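Local coordinates for protein computational Design of Enzyme (Synthetic construct, PDB 3TP4) that probably carries a designed, activated serine-containing catalytic triad on a TIM-barrel scaffold of the glycosyl hydrolase family 26 type, joined to an immunoglobulin-like domain, at residues Leu21-Gly26 / Phe362-Ala367; Gly26-Gly31 / Met266-Ala271; Glu115-Gly120 / Phe181-Ala186; Ala133-Gly138 / Pro190-Glu195; Gly328-Phe331 / Gly336-Leu339. All blocks are in the same frame, centred on the assembly; numbering follows the deposited sequence.

Contact 1. Residues Leu21-Gly26 / Phe362-Ala367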
# COMPACT_ATOMS: atom_id res chain seq x y z
N LEU A 21 1.81 12.73 -6.53
CA LEU A 21 0.66 11.98 -7.06
C LEU A 21 0.35 12.41 -8.50
O LEU A 21 0.02 11.58 -9.34
CB LEU A 21 -0.56 12.15 -6.16
CG LEU A 21 -1.74 11.22 -6.48
CD1 LEU A 21 -1.31 9.77 -6.43
CD2 LEU A 21 -2.92 11.49 -5.51
N SER A 22 0.47 13.71 -8.77
CA SER A 22 0.30 14.22 -10.13
C SER A 22 1.36 13.67 -11.08
O SER A 22 1.06 13.30 -12.21
CB SER A 22 0.37 15.75 -10.14
OG SER A 22 0.37 16.24 -11.47
N TYR A 23 2.60 13.63 -10.62
CA TYR A 23 3.70 13.13 -11.43
C TYR A 23 3.48 11.66 -11.79
O TYR A 23 3.63 11.27 -12.95
CB TYR A 23 5.04 13.34 -10.72
CG TYR A 23 6.18 12.56 -11.33
CD1 TYR A 23 6.92 13.08 -12.38
CD2 TYR A 23 6.51 11.31 -10.85
CE1 TYR A 23 7.96 12.37 -12.93
CE2 TYR A 23 7.55 10.59 -11.38
CZ TYR A 23 8.27 11.13 -12.43
OH TYR A 23 9.31 10.39 -12.96
N LEU A 24 3.13 10.85 -10.79
CA LEU A 24 2.93 9.42 -11.03
C LEU A 24 1.80 9.17 -12.04
O LEU A 24 1.89 8.27 -12.86
CB LEU A 24 2.67 8.68 -9.71
CG LEU A 24 3.87 8.66 -8.76
CD1 LEU A 24 3.48 8.14 -7.35
CD2 LEU A 24 5.01 7.82 -9.37
N ASP A 25 0.74 9.98 -12.00
CA ASP A 25 -0.33 9.81 -12.99
C ASP A 25 0.19 10.22 -14.37
O ASP A 25 -0.07 9.55 -15.37
CB ASP A 25 -1.57 10.64 -12.62
CG ASP A 25 -2.79 10.27 -13.45
OD1 ASP A 25 -2.97 9.07 -13.78
OD2 ASP A 25 -3.58 11.18 -13.79
N GLY A 26 0.94 11.32 -14.42
CA GLY A 26 1.42 11.86 -15.68
C GLY A 26 2.41 10.98 -16.42
O GLY A 26 2.48 11.01 -17.65
N PHE A 362 8.37 16.62 -7.67
CA PHE A 362 7.98 17.21 -6.39
C PHE A 362 7.69 18.71 -6.42
O PHE A 362 7.22 19.26 -5.42
CB PHE A 362 9.04 16.92 -5.32
CG PHE A 362 9.30 15.46 -5.12
CD1 PHE A 362 8.35 14.65 -4.53
CD2 PHE A 362 10.51 14.90 -5.53
CE1 PHE A 362 8.59 13.29 -4.35
CE2 PHE A 362 10.76 13.55 -5.36
CZ PHE A 362 9.79 12.74 -4.76
N ASP A 363 7.94 19.37 -7.54
CA ASP A 363 7.91 20.82 -7.58
C ASP A 363 6.73 21.34 -8.37
O ASP A 363 6.69 22.51 -8.73
CB ASP A 363 9.24 21.38 -8.13
CG ASP A 363 9.54 20.91 -9.54
OD1 ASP A 363 8.78 20.09 -10.09
OD2 ASP A 363 10.56 21.35 -10.10
N ARG A 364 5.75 20.48 -8.62
CA ARG A 364 4.56 20.89 -9.34
C ARG A 364 3.62 21.69 -8.44
O ARG A 364 3.66 21.57 -7.21
CB ARG A 364 3.85 19.66 -9.94
CG ARG A 364 4.56 19.10 -11.16
CD ARG A 364 4.60 17.58 -11.18
NE ARG A 364 3.51 17.00 -11.95
CZ ARG A 364 3.66 16.36 -13.11
NH1 ARG A 364 4.86 16.21 -13.65
NH2 ARG A 364 2.59 15.87 -13.73
N THR A 365 2.80 22.52 -9.05
CA THR A 365 1.76 23.24 -8.34
C THR A 365 0.43 22.55 -8.60
O THR A 365 -0.10 22.60 -9.72
CB THR A 365 1.68 24.72 -8.77
OG1 THR A 365 2.94 25.35 -8.51
CG2 THR A 365 0.59 25.44 -7.99
N VAL A 366 -0.11 21.90 -7.58
CA VAL A 366 -1.34 21.13 -7.73
C VAL A 366 -2.16 21.16 -6.45
O VAL A 366 -1.64 20.90 -5.36
CB VAL A 366 -1.03 19.68 -8.15
CG1 VAL A 366 0.19 19.17 -7.43
CG2 VAL A 366 -2.23 18.78 -7.91
N ALA A 367 -3.43 21.49 -6.58
CA ALA A 367 -4.33 21.57 -5.43
C ALA A 367 -5.14 20.30 -5.26
O ALA A 367 -5.45 19.59 -6.23
CB ALA A 367 -5.24 22.78 -5.54

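Contact 2. Residues Gly26-Gly31 / Met266-Ala271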
# COMPACT_ATOMS: atom_id res chain seq x y z
N GLY A 26 0.94 11.32 -14.42
CA GLY A 26 1.42 11.86 -15.68
C GLY A 26 2.41 10.98 -16.42
O GLY A 26 2.48 11.01 -17.65
N VAL A 27 3.17 10.18 -15.68
CA VAL A 27 4.16 9.32 -16.32
C VAL A 27 3.52 8.09 -16.98
O VAL A 27 4.10 7.49 -17.87
CB VAL A 27 5.27 8.89 -15.32
CG1 VAL A 27 4.82 7.69 -14.50
CG2 VAL A 27 6.55 8.59 -16.05
N ARG A 28 2.31 7.73 -16.55
CA ARG A 28 1.68 6.51 -17.04
C ARG A 28 1.58 6.48 -18.57
O ARG A 28 1.00 7.37 -19.18
CB ARG A 28 0.30 6.33 -16.38
CG ARG A 28 0.42 6.20 -14.85
CD ARG A 28 -0.92 6.22 -14.16
NE ARG A 28 -1.78 5.16 -14.67
CZ ARG A 28 -3.08 5.28 -14.90
NH1 ARG A 28 -3.71 6.44 -14.66
NH2 ARG A 28 -3.76 4.25 -15.38
N GLY A 29 2.18 5.45 -19.17
CA GLY A 29 2.21 5.32 -20.61
C GLY A 29 3.42 5.97 -21.28
O GLY A 29 3.71 5.69 -22.43
N GLU A 30 4.12 6.84 -20.55
CA GLU A 30 5.30 7.52 -21.10
C GLU A 30 6.58 6.78 -20.72
O GLU A 30 7.48 6.64 -21.52
CB GLU A 30 5.37 8.97 -20.60
CG GLU A 30 4.18 9.82 -21.04
CD GLU A 30 4.03 9.87 -22.55
OE1 GLU A 30 5.02 10.22 -23.23
OE2 GLU A 30 2.93 9.56 -23.05
N GLY A 31 6.63 6.32 -19.48
CA GLY A 31 7.74 5.51 -19.01
C GLY A 31 7.34 4.89 -17.68
O GLY A 31 6.44 5.39 -17.01
N MSE A 266 -6.37 -4.05 -16.84
CA MSE A 266 -7.46 -3.88 -15.90
C MSE A 266 -7.18 -2.82 -14.85
O MSE A 266 -8.01 -1.93 -14.62
CB MSE A 266 -7.75 -5.20 -15.20
CG MSE A 266 -8.80 -5.09 -14.13
SE MSE A 266 -8.90 -6.75 -13.13
CE MSE A 266 -7.14 -6.74 -12.24
N ILE A 267 -6.03 -2.89 -14.19
CA ILE A 267 -5.76 -1.90 -13.15
C ILE A 267 -5.65 -0.48 -13.71
O ILE A 267 -6.06 0.47 -13.05
CB ILE A 267 -4.56 -2.26 -12.24
CG1 ILE A 267 -3.23 -2.13 -12.98
CG2 ILE A 267 -4.73 -3.67 -11.64
CD1 ILE A 267 -2.03 -2.26 -12.03
N ALA A 268 -5.07 -0.33 -14.90
CA ALA A 268 -4.96 0.97 -15.55
C ALA A 268 -6.36 1.51 -15.86
O ALA A 268 -6.61 2.70 -15.72
CB ALA A 268 -4.15 0.85 -16.84
N GLU A 269 -7.25 0.62 -16.29
CA GLU A 269 -8.61 1.01 -16.64
C GLU A 269 -9.36 1.47 -15.40
O GLU A 269 -10.05 2.49 -15.42
CB GLU A 269 -9.35 -0.15 -17.29
CG GLU A 269 -8.98 -0.39 -18.75
CD GLU A 269 -9.58 -1.67 -19.31
OE1 GLU A 269 -10.34 -2.35 -18.58
OE2 GLU A 269 -9.29 -2.00 -20.47
N ILE A 270 -9.21 0.71 -14.31
CA ILE A 270 -9.88 1.08 -13.06
C ILE A 270 -9.34 2.41 -12.53
O ILE A 270 -10.09 3.30 -12.13
CB ILE A 270 -9.73 -0.03 -12.00
CG1 ILE A 270 -10.45 -1.30 -12.47
CG2 ILE A 270 -10.29 0.43 -10.65
CD1 ILE A 270 -10.16 -2.53 -11.64
N ALA A 271 -8.01 2.54 -12.54
CA ALA A 271 -7.37 3.79 -12.16
C ALA A 271 -7.93 4.95 -13.01
O ALA A 271 -8.39 5.96 -12.47
CB ALA A 271 -5.83 3.68 -12.32

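Contact 3. Residues Glu115-Gly120 / Phe181-Ala186. With ACY (acetic acid), chain C.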
# COMPACT_ATOMS: atom_id res chain seq x y z
N GLU A 115 3.35 -9.93 8.42
CA GLU A 115 4.10 -10.84 9.28
C GLU A 115 3.59 -10.84 10.72
O GLU A 115 3.43 -11.89 11.33
CB GLU A 115 5.60 -10.53 9.26
CG GLU A 115 6.27 -10.85 7.94
CD GLU A 115 5.85 -9.90 6.83
OE1 GLU A 115 5.53 -8.74 7.15
OE2 GLU A 115 5.83 -10.33 5.66
N ASN A 116 3.33 -9.65 11.26
CA ASN A 116 2.85 -9.55 12.64
C ASN A 116 1.53 -10.26 12.88
O ASN A 116 1.14 -10.46 14.03
CB ASN A 116 2.74 -8.08 13.07
CG ASN A 116 4.08 -7.47 13.37
OD1 ASN A 116 4.90 -8.06 14.07
ND2 ASN A 116 4.31 -6.27 12.85
N PHE A 117 0.86 -10.65 11.80
CA PHE A 117 -0.44 -11.31 11.91
C PHE A 117 -0.31 -12.84 12.02
O PHE A 117 -1.30 -13.56 11.98
CB PHE A 117 -1.34 -10.93 10.73
CG PHE A 117 -1.75 -9.47 10.70
CD1 PHE A 117 -0.92 -8.51 10.13
CD2 PHE A 117 -2.97 -9.06 11.23
CE1 PHE A 117 -1.28 -7.17 10.09
CE2 PHE A 117 -3.35 -7.72 11.20
CZ PHE A 117 -2.51 -6.77 10.63
N VAL A 118 0.93 -13.32 12.16
CA VAL A 118 1.18 -14.75 12.33
C VAL A 118 1.93 -15.03 13.64
O VAL A 118 2.18 -14.12 14.43
CB VAL A 118 1.95 -15.35 11.14
CG1 VAL A 118 1.17 -15.12 9.85
CG2 VAL A 118 3.35 -14.77 11.04
N THR A 119 2.29 -16.30 13.85
CA THR A 119 2.86 -16.76 15.13
C THR A 119 3.83 -15.78 15.81
O THR A 119 3.48 -15.15 16.80
CB THR A 119 3.55 -18.14 14.98
OG1 THR A 119 2.58 -19.12 14.61
CG2 THR A 119 4.21 -18.56 16.30
N GLY A 120 5.04 -15.67 15.27
CA GLY A 120 6.06 -14.84 15.88
C GLY A 120 5.71 -13.36 15.93
O GLY A 120 6.39 -12.57 16.59
N PHE A 181 0.54 -13.56 -4.06
CA PHE A 181 0.45 -12.59 -2.96
C PHE A 181 -0.97 -12.22 -2.52
O PHE A 181 -1.22 -11.07 -2.16
CB PHE A 181 1.21 -11.29 -3.32
CG PHE A 181 2.64 -11.51 -3.78
CD1 PHE A 181 3.69 -11.55 -2.87
CD2 PHE A 181 2.94 -11.65 -5.13
CE1 PHE A 181 5.00 -11.74 -3.30
CE2 PHE A 181 4.24 -11.84 -5.57
CZ PHE A 181 5.28 -11.89 -4.65
N TRP A 182 -1.92 -13.16 -2.54
CA TRP A 182 -3.23 -12.84 -1.98
C TRP A 182 -3.16 -13.04 -0.48
O TRP A 182 -2.67 -14.07 -0.01
CB TRP A 182 -4.33 -13.77 -2.52
CG TRP A 182 -4.60 -13.75 -3.99
CD1 TRP A 182 -3.72 -13.46 -5.00
CD2 TRP A 182 -5.84 -14.08 -4.62
NE1 TRP A 182 -4.35 -13.59 -6.22
CE2 TRP A 182 -5.65 -13.97 -6.02
CE3 TRP A 182 -7.09 -14.47 -4.14
CZ2 TRP A 182 -6.67 -14.23 -6.93
CZ3 TRP A 182 -8.11 -14.72 -5.05
CH2 TRP A 182 -7.89 -14.60 -6.43
N TRP A 183 -3.67 -12.09 0.29
CA TRP A 183 -3.73 -12.28 1.74
C TRP A 183 -4.97 -13.09 2.05
O TRP A 183 -6.09 -12.57 1.98
CB TRP A 183 -3.82 -10.93 2.47
CG TRP A 183 -3.67 -11.08 3.97
CD1 TRP A 183 -3.29 -12.20 4.66
CD2 TRP A 183 -3.90 -10.07 4.96
NE1 TRP A 183 -3.27 -11.95 6.01
CE2 TRP A 183 -3.63 -10.65 6.23
CE3 TRP A 183 -4.30 -8.72 4.91
CZ2 TRP A 183 -3.75 -9.93 7.42
CZ3 TRP A 183 -4.42 -8.01 6.09
CH2 TRP A 183 -4.15 -8.62 7.33
N GLY A 184 -4.80 -14.38 2.34
CA GLY A 184 -5.95 -15.24 2.58
C GLY A 184 -6.96 -14.70 3.60
O GLY A 184 -8.17 -14.82 3.42
N ALA A 185 -6.47 -14.11 4.69
CA ALA A 185 -7.39 -13.59 5.70
C ALA A 185 -8.26 -12.46 5.14
O ALA A 185 -9.45 -12.38 5.44
CB ALA A 185 -6.63 -13.13 6.94
N ALA A 186 -7.67 -11.61 4.31
CA ALA A 186 -8.41 -10.48 3.74
C ALA A 186 -9.49 -10.94 2.77
O ALA A 186 -10.61 -10.42 2.75
CB ALA A 186 -7.43 -9.49 3.05
C ACY C . 0.44 -18.21 -4.73
O ACY C . 0.36 -16.95 -4.53
OXT ACY C . -0.53 -18.97 -4.44
CH3 ACY C . 1.63 -18.78 -5.43

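Contact 4. Residues Ala133-Gly138 / Pro190-Glu195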
# COMPACT_ATOMS: atom_id res chain seq x y z
N ALA A 133 -8.68 -9.32 15.59
CA ALA A 133 -8.05 -8.95 16.85
C ALA A 133 -7.48 -7.53 16.88
O ALA A 133 -7.39 -6.92 17.95
CB ALA A 133 -6.96 -9.96 17.22
N VAL A 134 -7.08 -7.01 15.73
CA VAL A 134 -6.46 -5.69 15.68
C VAL A 134 -7.48 -4.57 15.42
O VAL A 134 -7.15 -3.39 15.56
CB VAL A 134 -5.32 -5.61 14.62
CG1 VAL A 134 -4.21 -6.60 14.96
CG2 VAL A 134 -5.86 -5.86 13.21
N LEU A 135 -8.71 -4.93 15.06
CA LEU A 135 -9.76 -3.93 14.84
C LEU A 135 -10.15 -3.27 16.16
O LEU A 135 -9.83 -3.78 17.23
CB LEU A 135 -10.99 -4.55 14.16
CG LEU A 135 -10.72 -5.02 12.73
CD1 LEU A 135 -11.96 -5.67 12.14
CD2 LEU A 135 -10.26 -3.85 11.86
N PRO A 136 -10.84 -2.12 16.09
CA PRO A 136 -11.30 -1.42 17.29
C PRO A 136 -12.11 -2.35 18.20
O PRO A 136 -13.01 -3.03 17.72
CB PRO A 136 -12.19 -0.31 16.73
CG PRO A 136 -11.60 -0.03 15.39
CD PRO A 136 -11.17 -1.37 14.86
N GLY A 137 -11.77 -2.37 19.48
CA GLY A 137 -12.43 -3.25 20.43
C GLY A 137 -11.66 -4.54 20.64
O GLY A 137 -11.89 -5.27 21.60
N GLY A 138 -10.72 -4.81 19.74
CA GLY A 138 -10.02 -6.07 19.73
C GLY A 138 -8.96 -6.24 20.80
O GLY A 138 -8.46 -5.26 21.36
N PRO A 190 -13.37 -9.81 3.83
CA PRO A 190 -12.96 -8.56 3.17
C PRO A 190 -13.47 -7.32 3.89
O PRO A 190 -12.81 -6.28 3.85
CB PRO A 190 -13.59 -8.68 1.78
CG PRO A 190 -14.68 -9.69 1.91
CD PRO A 190 -14.21 -10.65 2.97
N GLY A 191 -14.61 -7.44 4.56
CA GLY A 191 -15.15 -6.32 5.33
C GLY A 191 -14.21 -5.93 6.46
O GLY A 191 -14.05 -4.75 6.77
N GLU A 192 -13.58 -6.92 7.08
CA GLU A 192 -12.67 -6.65 8.18
C GLU A 192 -11.36 -6.07 7.63
O GLU A 192 -10.75 -5.19 8.25
CB GLU A 192 -12.41 -7.93 8.99
CG GLU A 192 -13.62 -8.42 9.81
CD GLU A 192 -13.26 -9.61 10.69
OE1 GLU A 192 -13.16 -10.75 10.17
OE2 GLU A 192 -13.05 -9.42 11.90
N TYR A 193 -10.92 -6.56 6.48
CA TYR A 193 -9.76 -5.95 5.85
C TYR A 193 -10.03 -4.47 5.54
O TYR A 193 -9.18 -3.60 5.77
CB TYR A 193 -9.34 -6.66 4.56
CG TYR A 193 -8.14 -5.97 3.94
CD1 TYR A 193 -6.86 -6.21 4.42
CD2 TYR A 193 -8.29 -5.04 2.93
CE1 TYR A 193 -5.77 -5.58 3.89
CE2 TYR A 193 -7.19 -4.39 2.39
CZ TYR A 193 -5.94 -4.67 2.87
OH TYR A 193 -4.85 -4.03 2.36
N GLN A 194 -11.21 -4.19 5.00
CA GLN A 194 -11.58 -2.83 4.63
C GLN A 194 -11.59 -1.92 5.86
O GLN A 194 -11.13 -0.78 5.79
CB GLN A 194 -12.93 -2.81 3.91
CG GLN A 194 -12.88 -3.42 2.51
CD GLN A 194 -14.26 -3.73 1.96
OE1 GLN A 194 -15.21 -3.96 2.71
NE2 GLN A 194 -14.38 -3.73 0.63
N GLU A 195 -12.12 -2.40 6.98
CA GLU A 195 -12.13 -1.55 8.17
C GLU A 195 -10.73 -1.35 8.72
O GLU A 195 -10.42 -0.28 9.24
CB GLU A 195 -13.09 -2.07 9.25
CG GLU A 195 -14.55 -2.06 8.81
CD GLU A 195 -15.00 -0.70 8.27
OE1 GLU A 195 -14.57 0.35 8.81
OE2 GLU A 195 -15.78 -0.68 7.31

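Contact 5. Residues Gly328-Phe331 / Gly336-Leu339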
# COMPACT_ATOMS: atom_id res chain seq x y z
N GLY A 328 21.84 -16.83 -2.77
CA GLY A 328 20.73 -17.75 -2.94
C GLY A 328 19.44 -17.03 -3.29
O GLY A 328 18.67 -17.49 -4.13
N GLN A 329 19.20 -15.90 -2.64
CA GLN A 329 17.95 -15.16 -2.85
C GLN A 329 18.18 -13.69 -3.18
O GLN A 329 18.48 -12.88 -2.31
CB GLN A 329 17.04 -15.27 -1.62
CG GLN A 329 15.65 -14.74 -1.86
CD GLN A 329 14.77 -14.86 -0.65
OE1 GLN A 329 15.25 -14.98 0.48
NE2 GLN A 329 13.46 -14.86 -0.87
N HIS A 330 18.05 -13.37 -4.46
CA HIS A 330 18.14 -11.98 -4.88
C HIS A 330 17.37 -11.80 -6.19
O HIS A 330 17.17 -12.77 -6.93
CB HIS A 330 19.60 -11.51 -4.98
CG HIS A 330 20.41 -12.23 -6.02
ND1 HIS A 330 20.97 -13.47 -5.80
CD2 HIS A 330 20.79 -11.86 -7.27
CE1 HIS A 330 21.65 -13.84 -6.87
NE2 HIS A 330 21.56 -12.88 -7.78
N PHE A 331 16.93 -10.58 -6.46
CA PHE A 331 15.98 -10.39 -7.56
C PHE A 331 16.51 -9.52 -8.69
O PHE A 331 16.02 -9.61 -9.82
CB PHE A 331 14.65 -9.87 -7.02
CG PHE A 331 13.93 -10.88 -6.17
CD1 PHE A 331 14.27 -11.04 -4.83
CD2 PHE A 331 12.96 -11.70 -6.72
CE1 PHE A 331 13.62 -11.99 -4.05
CE2 PHE A 331 12.31 -12.66 -5.94
CZ PHE A 331 12.64 -12.80 -4.61
N GLY A 336 27.81 -12.79 -12.76
CA GLY A 336 27.76 -14.20 -12.46
C GLY A 336 26.40 -14.80 -12.72
O GLY A 336 26.30 -16.00 -12.95
N ASP A 337 25.35 -13.97 -12.69
CA ASP A 337 24.00 -14.45 -12.94
C ASP A 337 23.72 -14.50 -14.43
O ASP A 337 24.12 -13.61 -15.17
CB ASP A 337 22.95 -13.54 -12.29
CG ASP A 337 23.01 -13.57 -10.78
OD1 ASP A 337 23.61 -14.52 -10.22
OD2 ASP A 337 22.46 -12.65 -10.15
N ALA A 338 23.01 -15.54 -14.85
CA ALA A 338 22.71 -15.71 -16.27
C ALA A 338 21.84 -14.57 -16.81
O ALA A 338 21.93 -14.21 -18.00
CB ALA A 338 22.06 -17.06 -16.51
N LEU A 339 20.98 -14.00 -15.96
CA LEU A 339 20.05 -12.97 -16.42
C LEU A 339 20.62 -11.55 -16.36
O LEU A 339 19.91 -10.57 -16.64
CB LEU A 339 18.72 -13.04 -15.63
CG LEU A 339 17.64 -14.02 -16.11
CD1 LEU A 339 16.50 -14.12 -15.08
CD2 LEU A 339 17.10 -13.62 -17.48

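Contact 1. Residues Leu21-Gly26 / Phe362-Ala367
With OG of Ser-22 anti to the backbone nitrogen (chi1 173°) and CG of Arg-364 anti to its own carbonyl carbon (chi1 -74°), a hydroxyl on helix 15-27 and a guanidinium from the chain just ahead of strand 366-368 are brought together. Two bends further along the arginine, at chi2 and chi3, swing its planar end over CA of Tyr-23. There it takes Ser-22 side-on: NE donates to OG at 3.3 Å and NH2 donates to the same OG at 3.2 Å, with the oxygen close to the guanidinium plane. Serine suits the place because its short hydroxyl can accept both N-H groups beside a helix without pushing the arginine off. Over one face of the guanidinium lies the helix backbone itself, CA of Tyr-23 standing 3.6 Å from CZ of Arg-364. The tyrosine ring is turned 88° to that plane, and NH1 of Arg-364 meets its edge at CD1, 4.0 Å away. Val-366 adds a looser apolar touch, its CG1 lying 4.4 Å from CB of Ser-22. Farther out, OG of Ser-22 is also hydrogen-bonded to OE2 of Glu-4, whose strand 4-6 pairs in parallel with 366-368. With an alanine in place of Arg-364, Ser-22 would probably lose both N-H donors, and the flat group over CA of Tyr-23 would be gone. The contact thus ties the first long helix of the barrel domain to the loop leading into strand 366-368 through a serine set between a cation and a carboxylate, whose opposite charges probably steady each other.

Contact 2. Residues Gly26-Gly31 / Met266-Ala271
Arg-28, just past the end of helix 15-27 in the TIM-barrel domain, reaches across to Ala-268 and Ala-271 on helix 254-274, so the contact joins two outer elements of the alpha/beta barrel that are far apart in sequence. Most of the buried surface belongs to the arginine, and the two alanines share the rest. CG of Arg-28 is anti to the carbonyl carbon (chi1 -61°), and a single bend at chi3 turns the guanidinium to the helix. NH2 touches both methyls, 3.7 Å from CB of Ala-268 and 3.7 Å from CB of Ala-271; the first lies at the edge of the guanidinium, the second over one of its faces. Alanine suits both positions, since a small side chain lets the cation come down on the helix backbone. The charge has stronger partners nearby: NH1 forms salt bridges with Asp-25 and Asp-272, while NE donates to the carbonyl oxygen of Arg-315. All parts of the guanidinium are therefore engaged in this buried setting, and its orientation is probably well fixed. Against those bonds the direct link is modest: NH2 gives a weak hydrogen bond to O of Ala-268 at 3.3 Å, bent to 134° at the hydrogen.

Contact 3. Residues Glu115-Gly120 / Phe181-Ala186
An aromatic cluster in the loops that follow two neighbouring parallel strands of the barrel, 107-113 and 168-174, brings Phe-117 against Trp-183; such loops, at the C-terminal ends of the strands, form the face where TIM barrels carry their active sites. The pair is a T-shaped stack. The six-membered part of the indole presents its edge to the face of Phe-117, with centroids 5.0 Å apart and planes at 67°. CH2 of Trp-183 stands over the centre of the phenyl ring, while CZ2 comes within 3.9 Å of CG of Phe-117. Trp-183 occupies the N-cap position of helix 184-188, and CG anti to its backbone nitrogen (chi1 -171°) sends the indole across to the other loop. Phe-117 in turn meets Phe-123 and Trp-173 edge to face. A leucine in place of Phe-117 would probably leave the indole edge without its aromatic face and open gaps towards those two neighbours. Elsewhere, N of Phe-181 hydrogen-bonds weakly to an acetic acid molecule, probably from the crystallisation liquor. With no hydrogen bond between the segments, dispersion and the attraction of slightly positive ring hydrogens for a pi cloud hold the loops together, as suits two flat rings.

Contact 4. Residues Ala133-Gly138 / Pro190-Glu195
Leu-135 alone carries one side of this contact, laying its two methyls on helix 190-207 where Glu-192 and Glu-195 stand one turn apart. CD1 meets the stem of Glu-192, 3.9 Å from its CB and 4.0 Å from its CG, and also touches its OE2; the two side chains cross at about a right angle. CD2 turns to the backbone instead, lying 3.9 Å from O of Glu-192 and 4.0 Å from C of Glu-195. Leucine suits the spot because its fork serves both places at once. A chi1 of -67°, with CG anti to the carbonyl carbon, aims that fork at the helix.

The next shell fixes the leucine from behind. A type II beta turn runs from Leu-135 to Gly-138, closed by N of Gly-138 donating to O of Leu-135 at 2.9 Å; Pro-136 fits its second position, and Gly-137 takes the third with a positive phi that glycine readily adopts. Leu-196, farther along the same helix, also touches Leu-135.

Beyond these lie the acidic ends. OE1 of Glu-192 bonds to the hydroxyl of Ser-189. Only Glu-195 turns its whole carboxylate to outside partners, in a salt bridge with Arg-198 and a hydrogen bond with ND1 of His-376, on a strand of the immunoglobulin-like domain; Pro-136 likewise touches Trp-428 there. The packing is therefore largely apolar, although two of its three residues are acidic, and it lies where the barrel meets the second domain.

Contact 5. Residues Gly328-Phe331 / Gly336-Leu339
His-330 and Asp-337 meet by one polar bond, a histidine-carboxylate hydrogen bond inside the long loop between strand 318-321 and helix 340-348. NE2 of His-330 donates to OD2 of Asp-337 at 2.5 Å, a short distance, and the bond is nearly straight at 168°. The oxygen lies almost exactly in the imidazole plane and is met on its syn side, 22° out of the carboxylate plane. The side chains come from opposite directions, the histidine with CG in the crowded position between backbone nitrogen and carbonyl carbon, which points the ring towards the aspartate.

Further hydrogen bonds hold both groups. ND1 of His-330 is bonded to the carbonyl oxygen of Asp-326, and OD2 of Asp-337 also takes the backbone N-H of Val-334, from the few residues that separate the two segments. Backbone pairing of His-330 with Val-289 ties the loop to its surroundings.

The side chain of His-330 also touches Leu-44 and Asn-324.

Histidine suits a place that asks for two N-H donors pointing in different directions from one small ring, and aspartate one that asks for a short acceptor. Because ND1 meets a carbonyl oxygen and NE2 a carboxylate, the imidazole is probably doubly protonated; the bond would then have a charge-assisted character, linking two parts of the same loop.

Overall arrangement
Contacts 1, 2 and 4 are buried, whereas contacts 3 and 5 are only partly so and belong to loops following barrel strands. Contacts 1 and 2 both draw on helix 15-27, share Gly-26 and use arginines, but contact 1 is a two-bond grip on a serine and contact 2 a weak touch on a helix backbone. Contacts 3 and 4 adjoin each other, Trp-183 and Ala-186 packing on Tyr-193 and Phe-117 on Val-134; one is aromatic, the other aliphatic. They lie on the opposite side of the chain's centre from contacts 1 and 2. Contact 5, about 27 Å from that centre, is the farthest out and instead relies on a short histidine-carboxylate hydrogen bond.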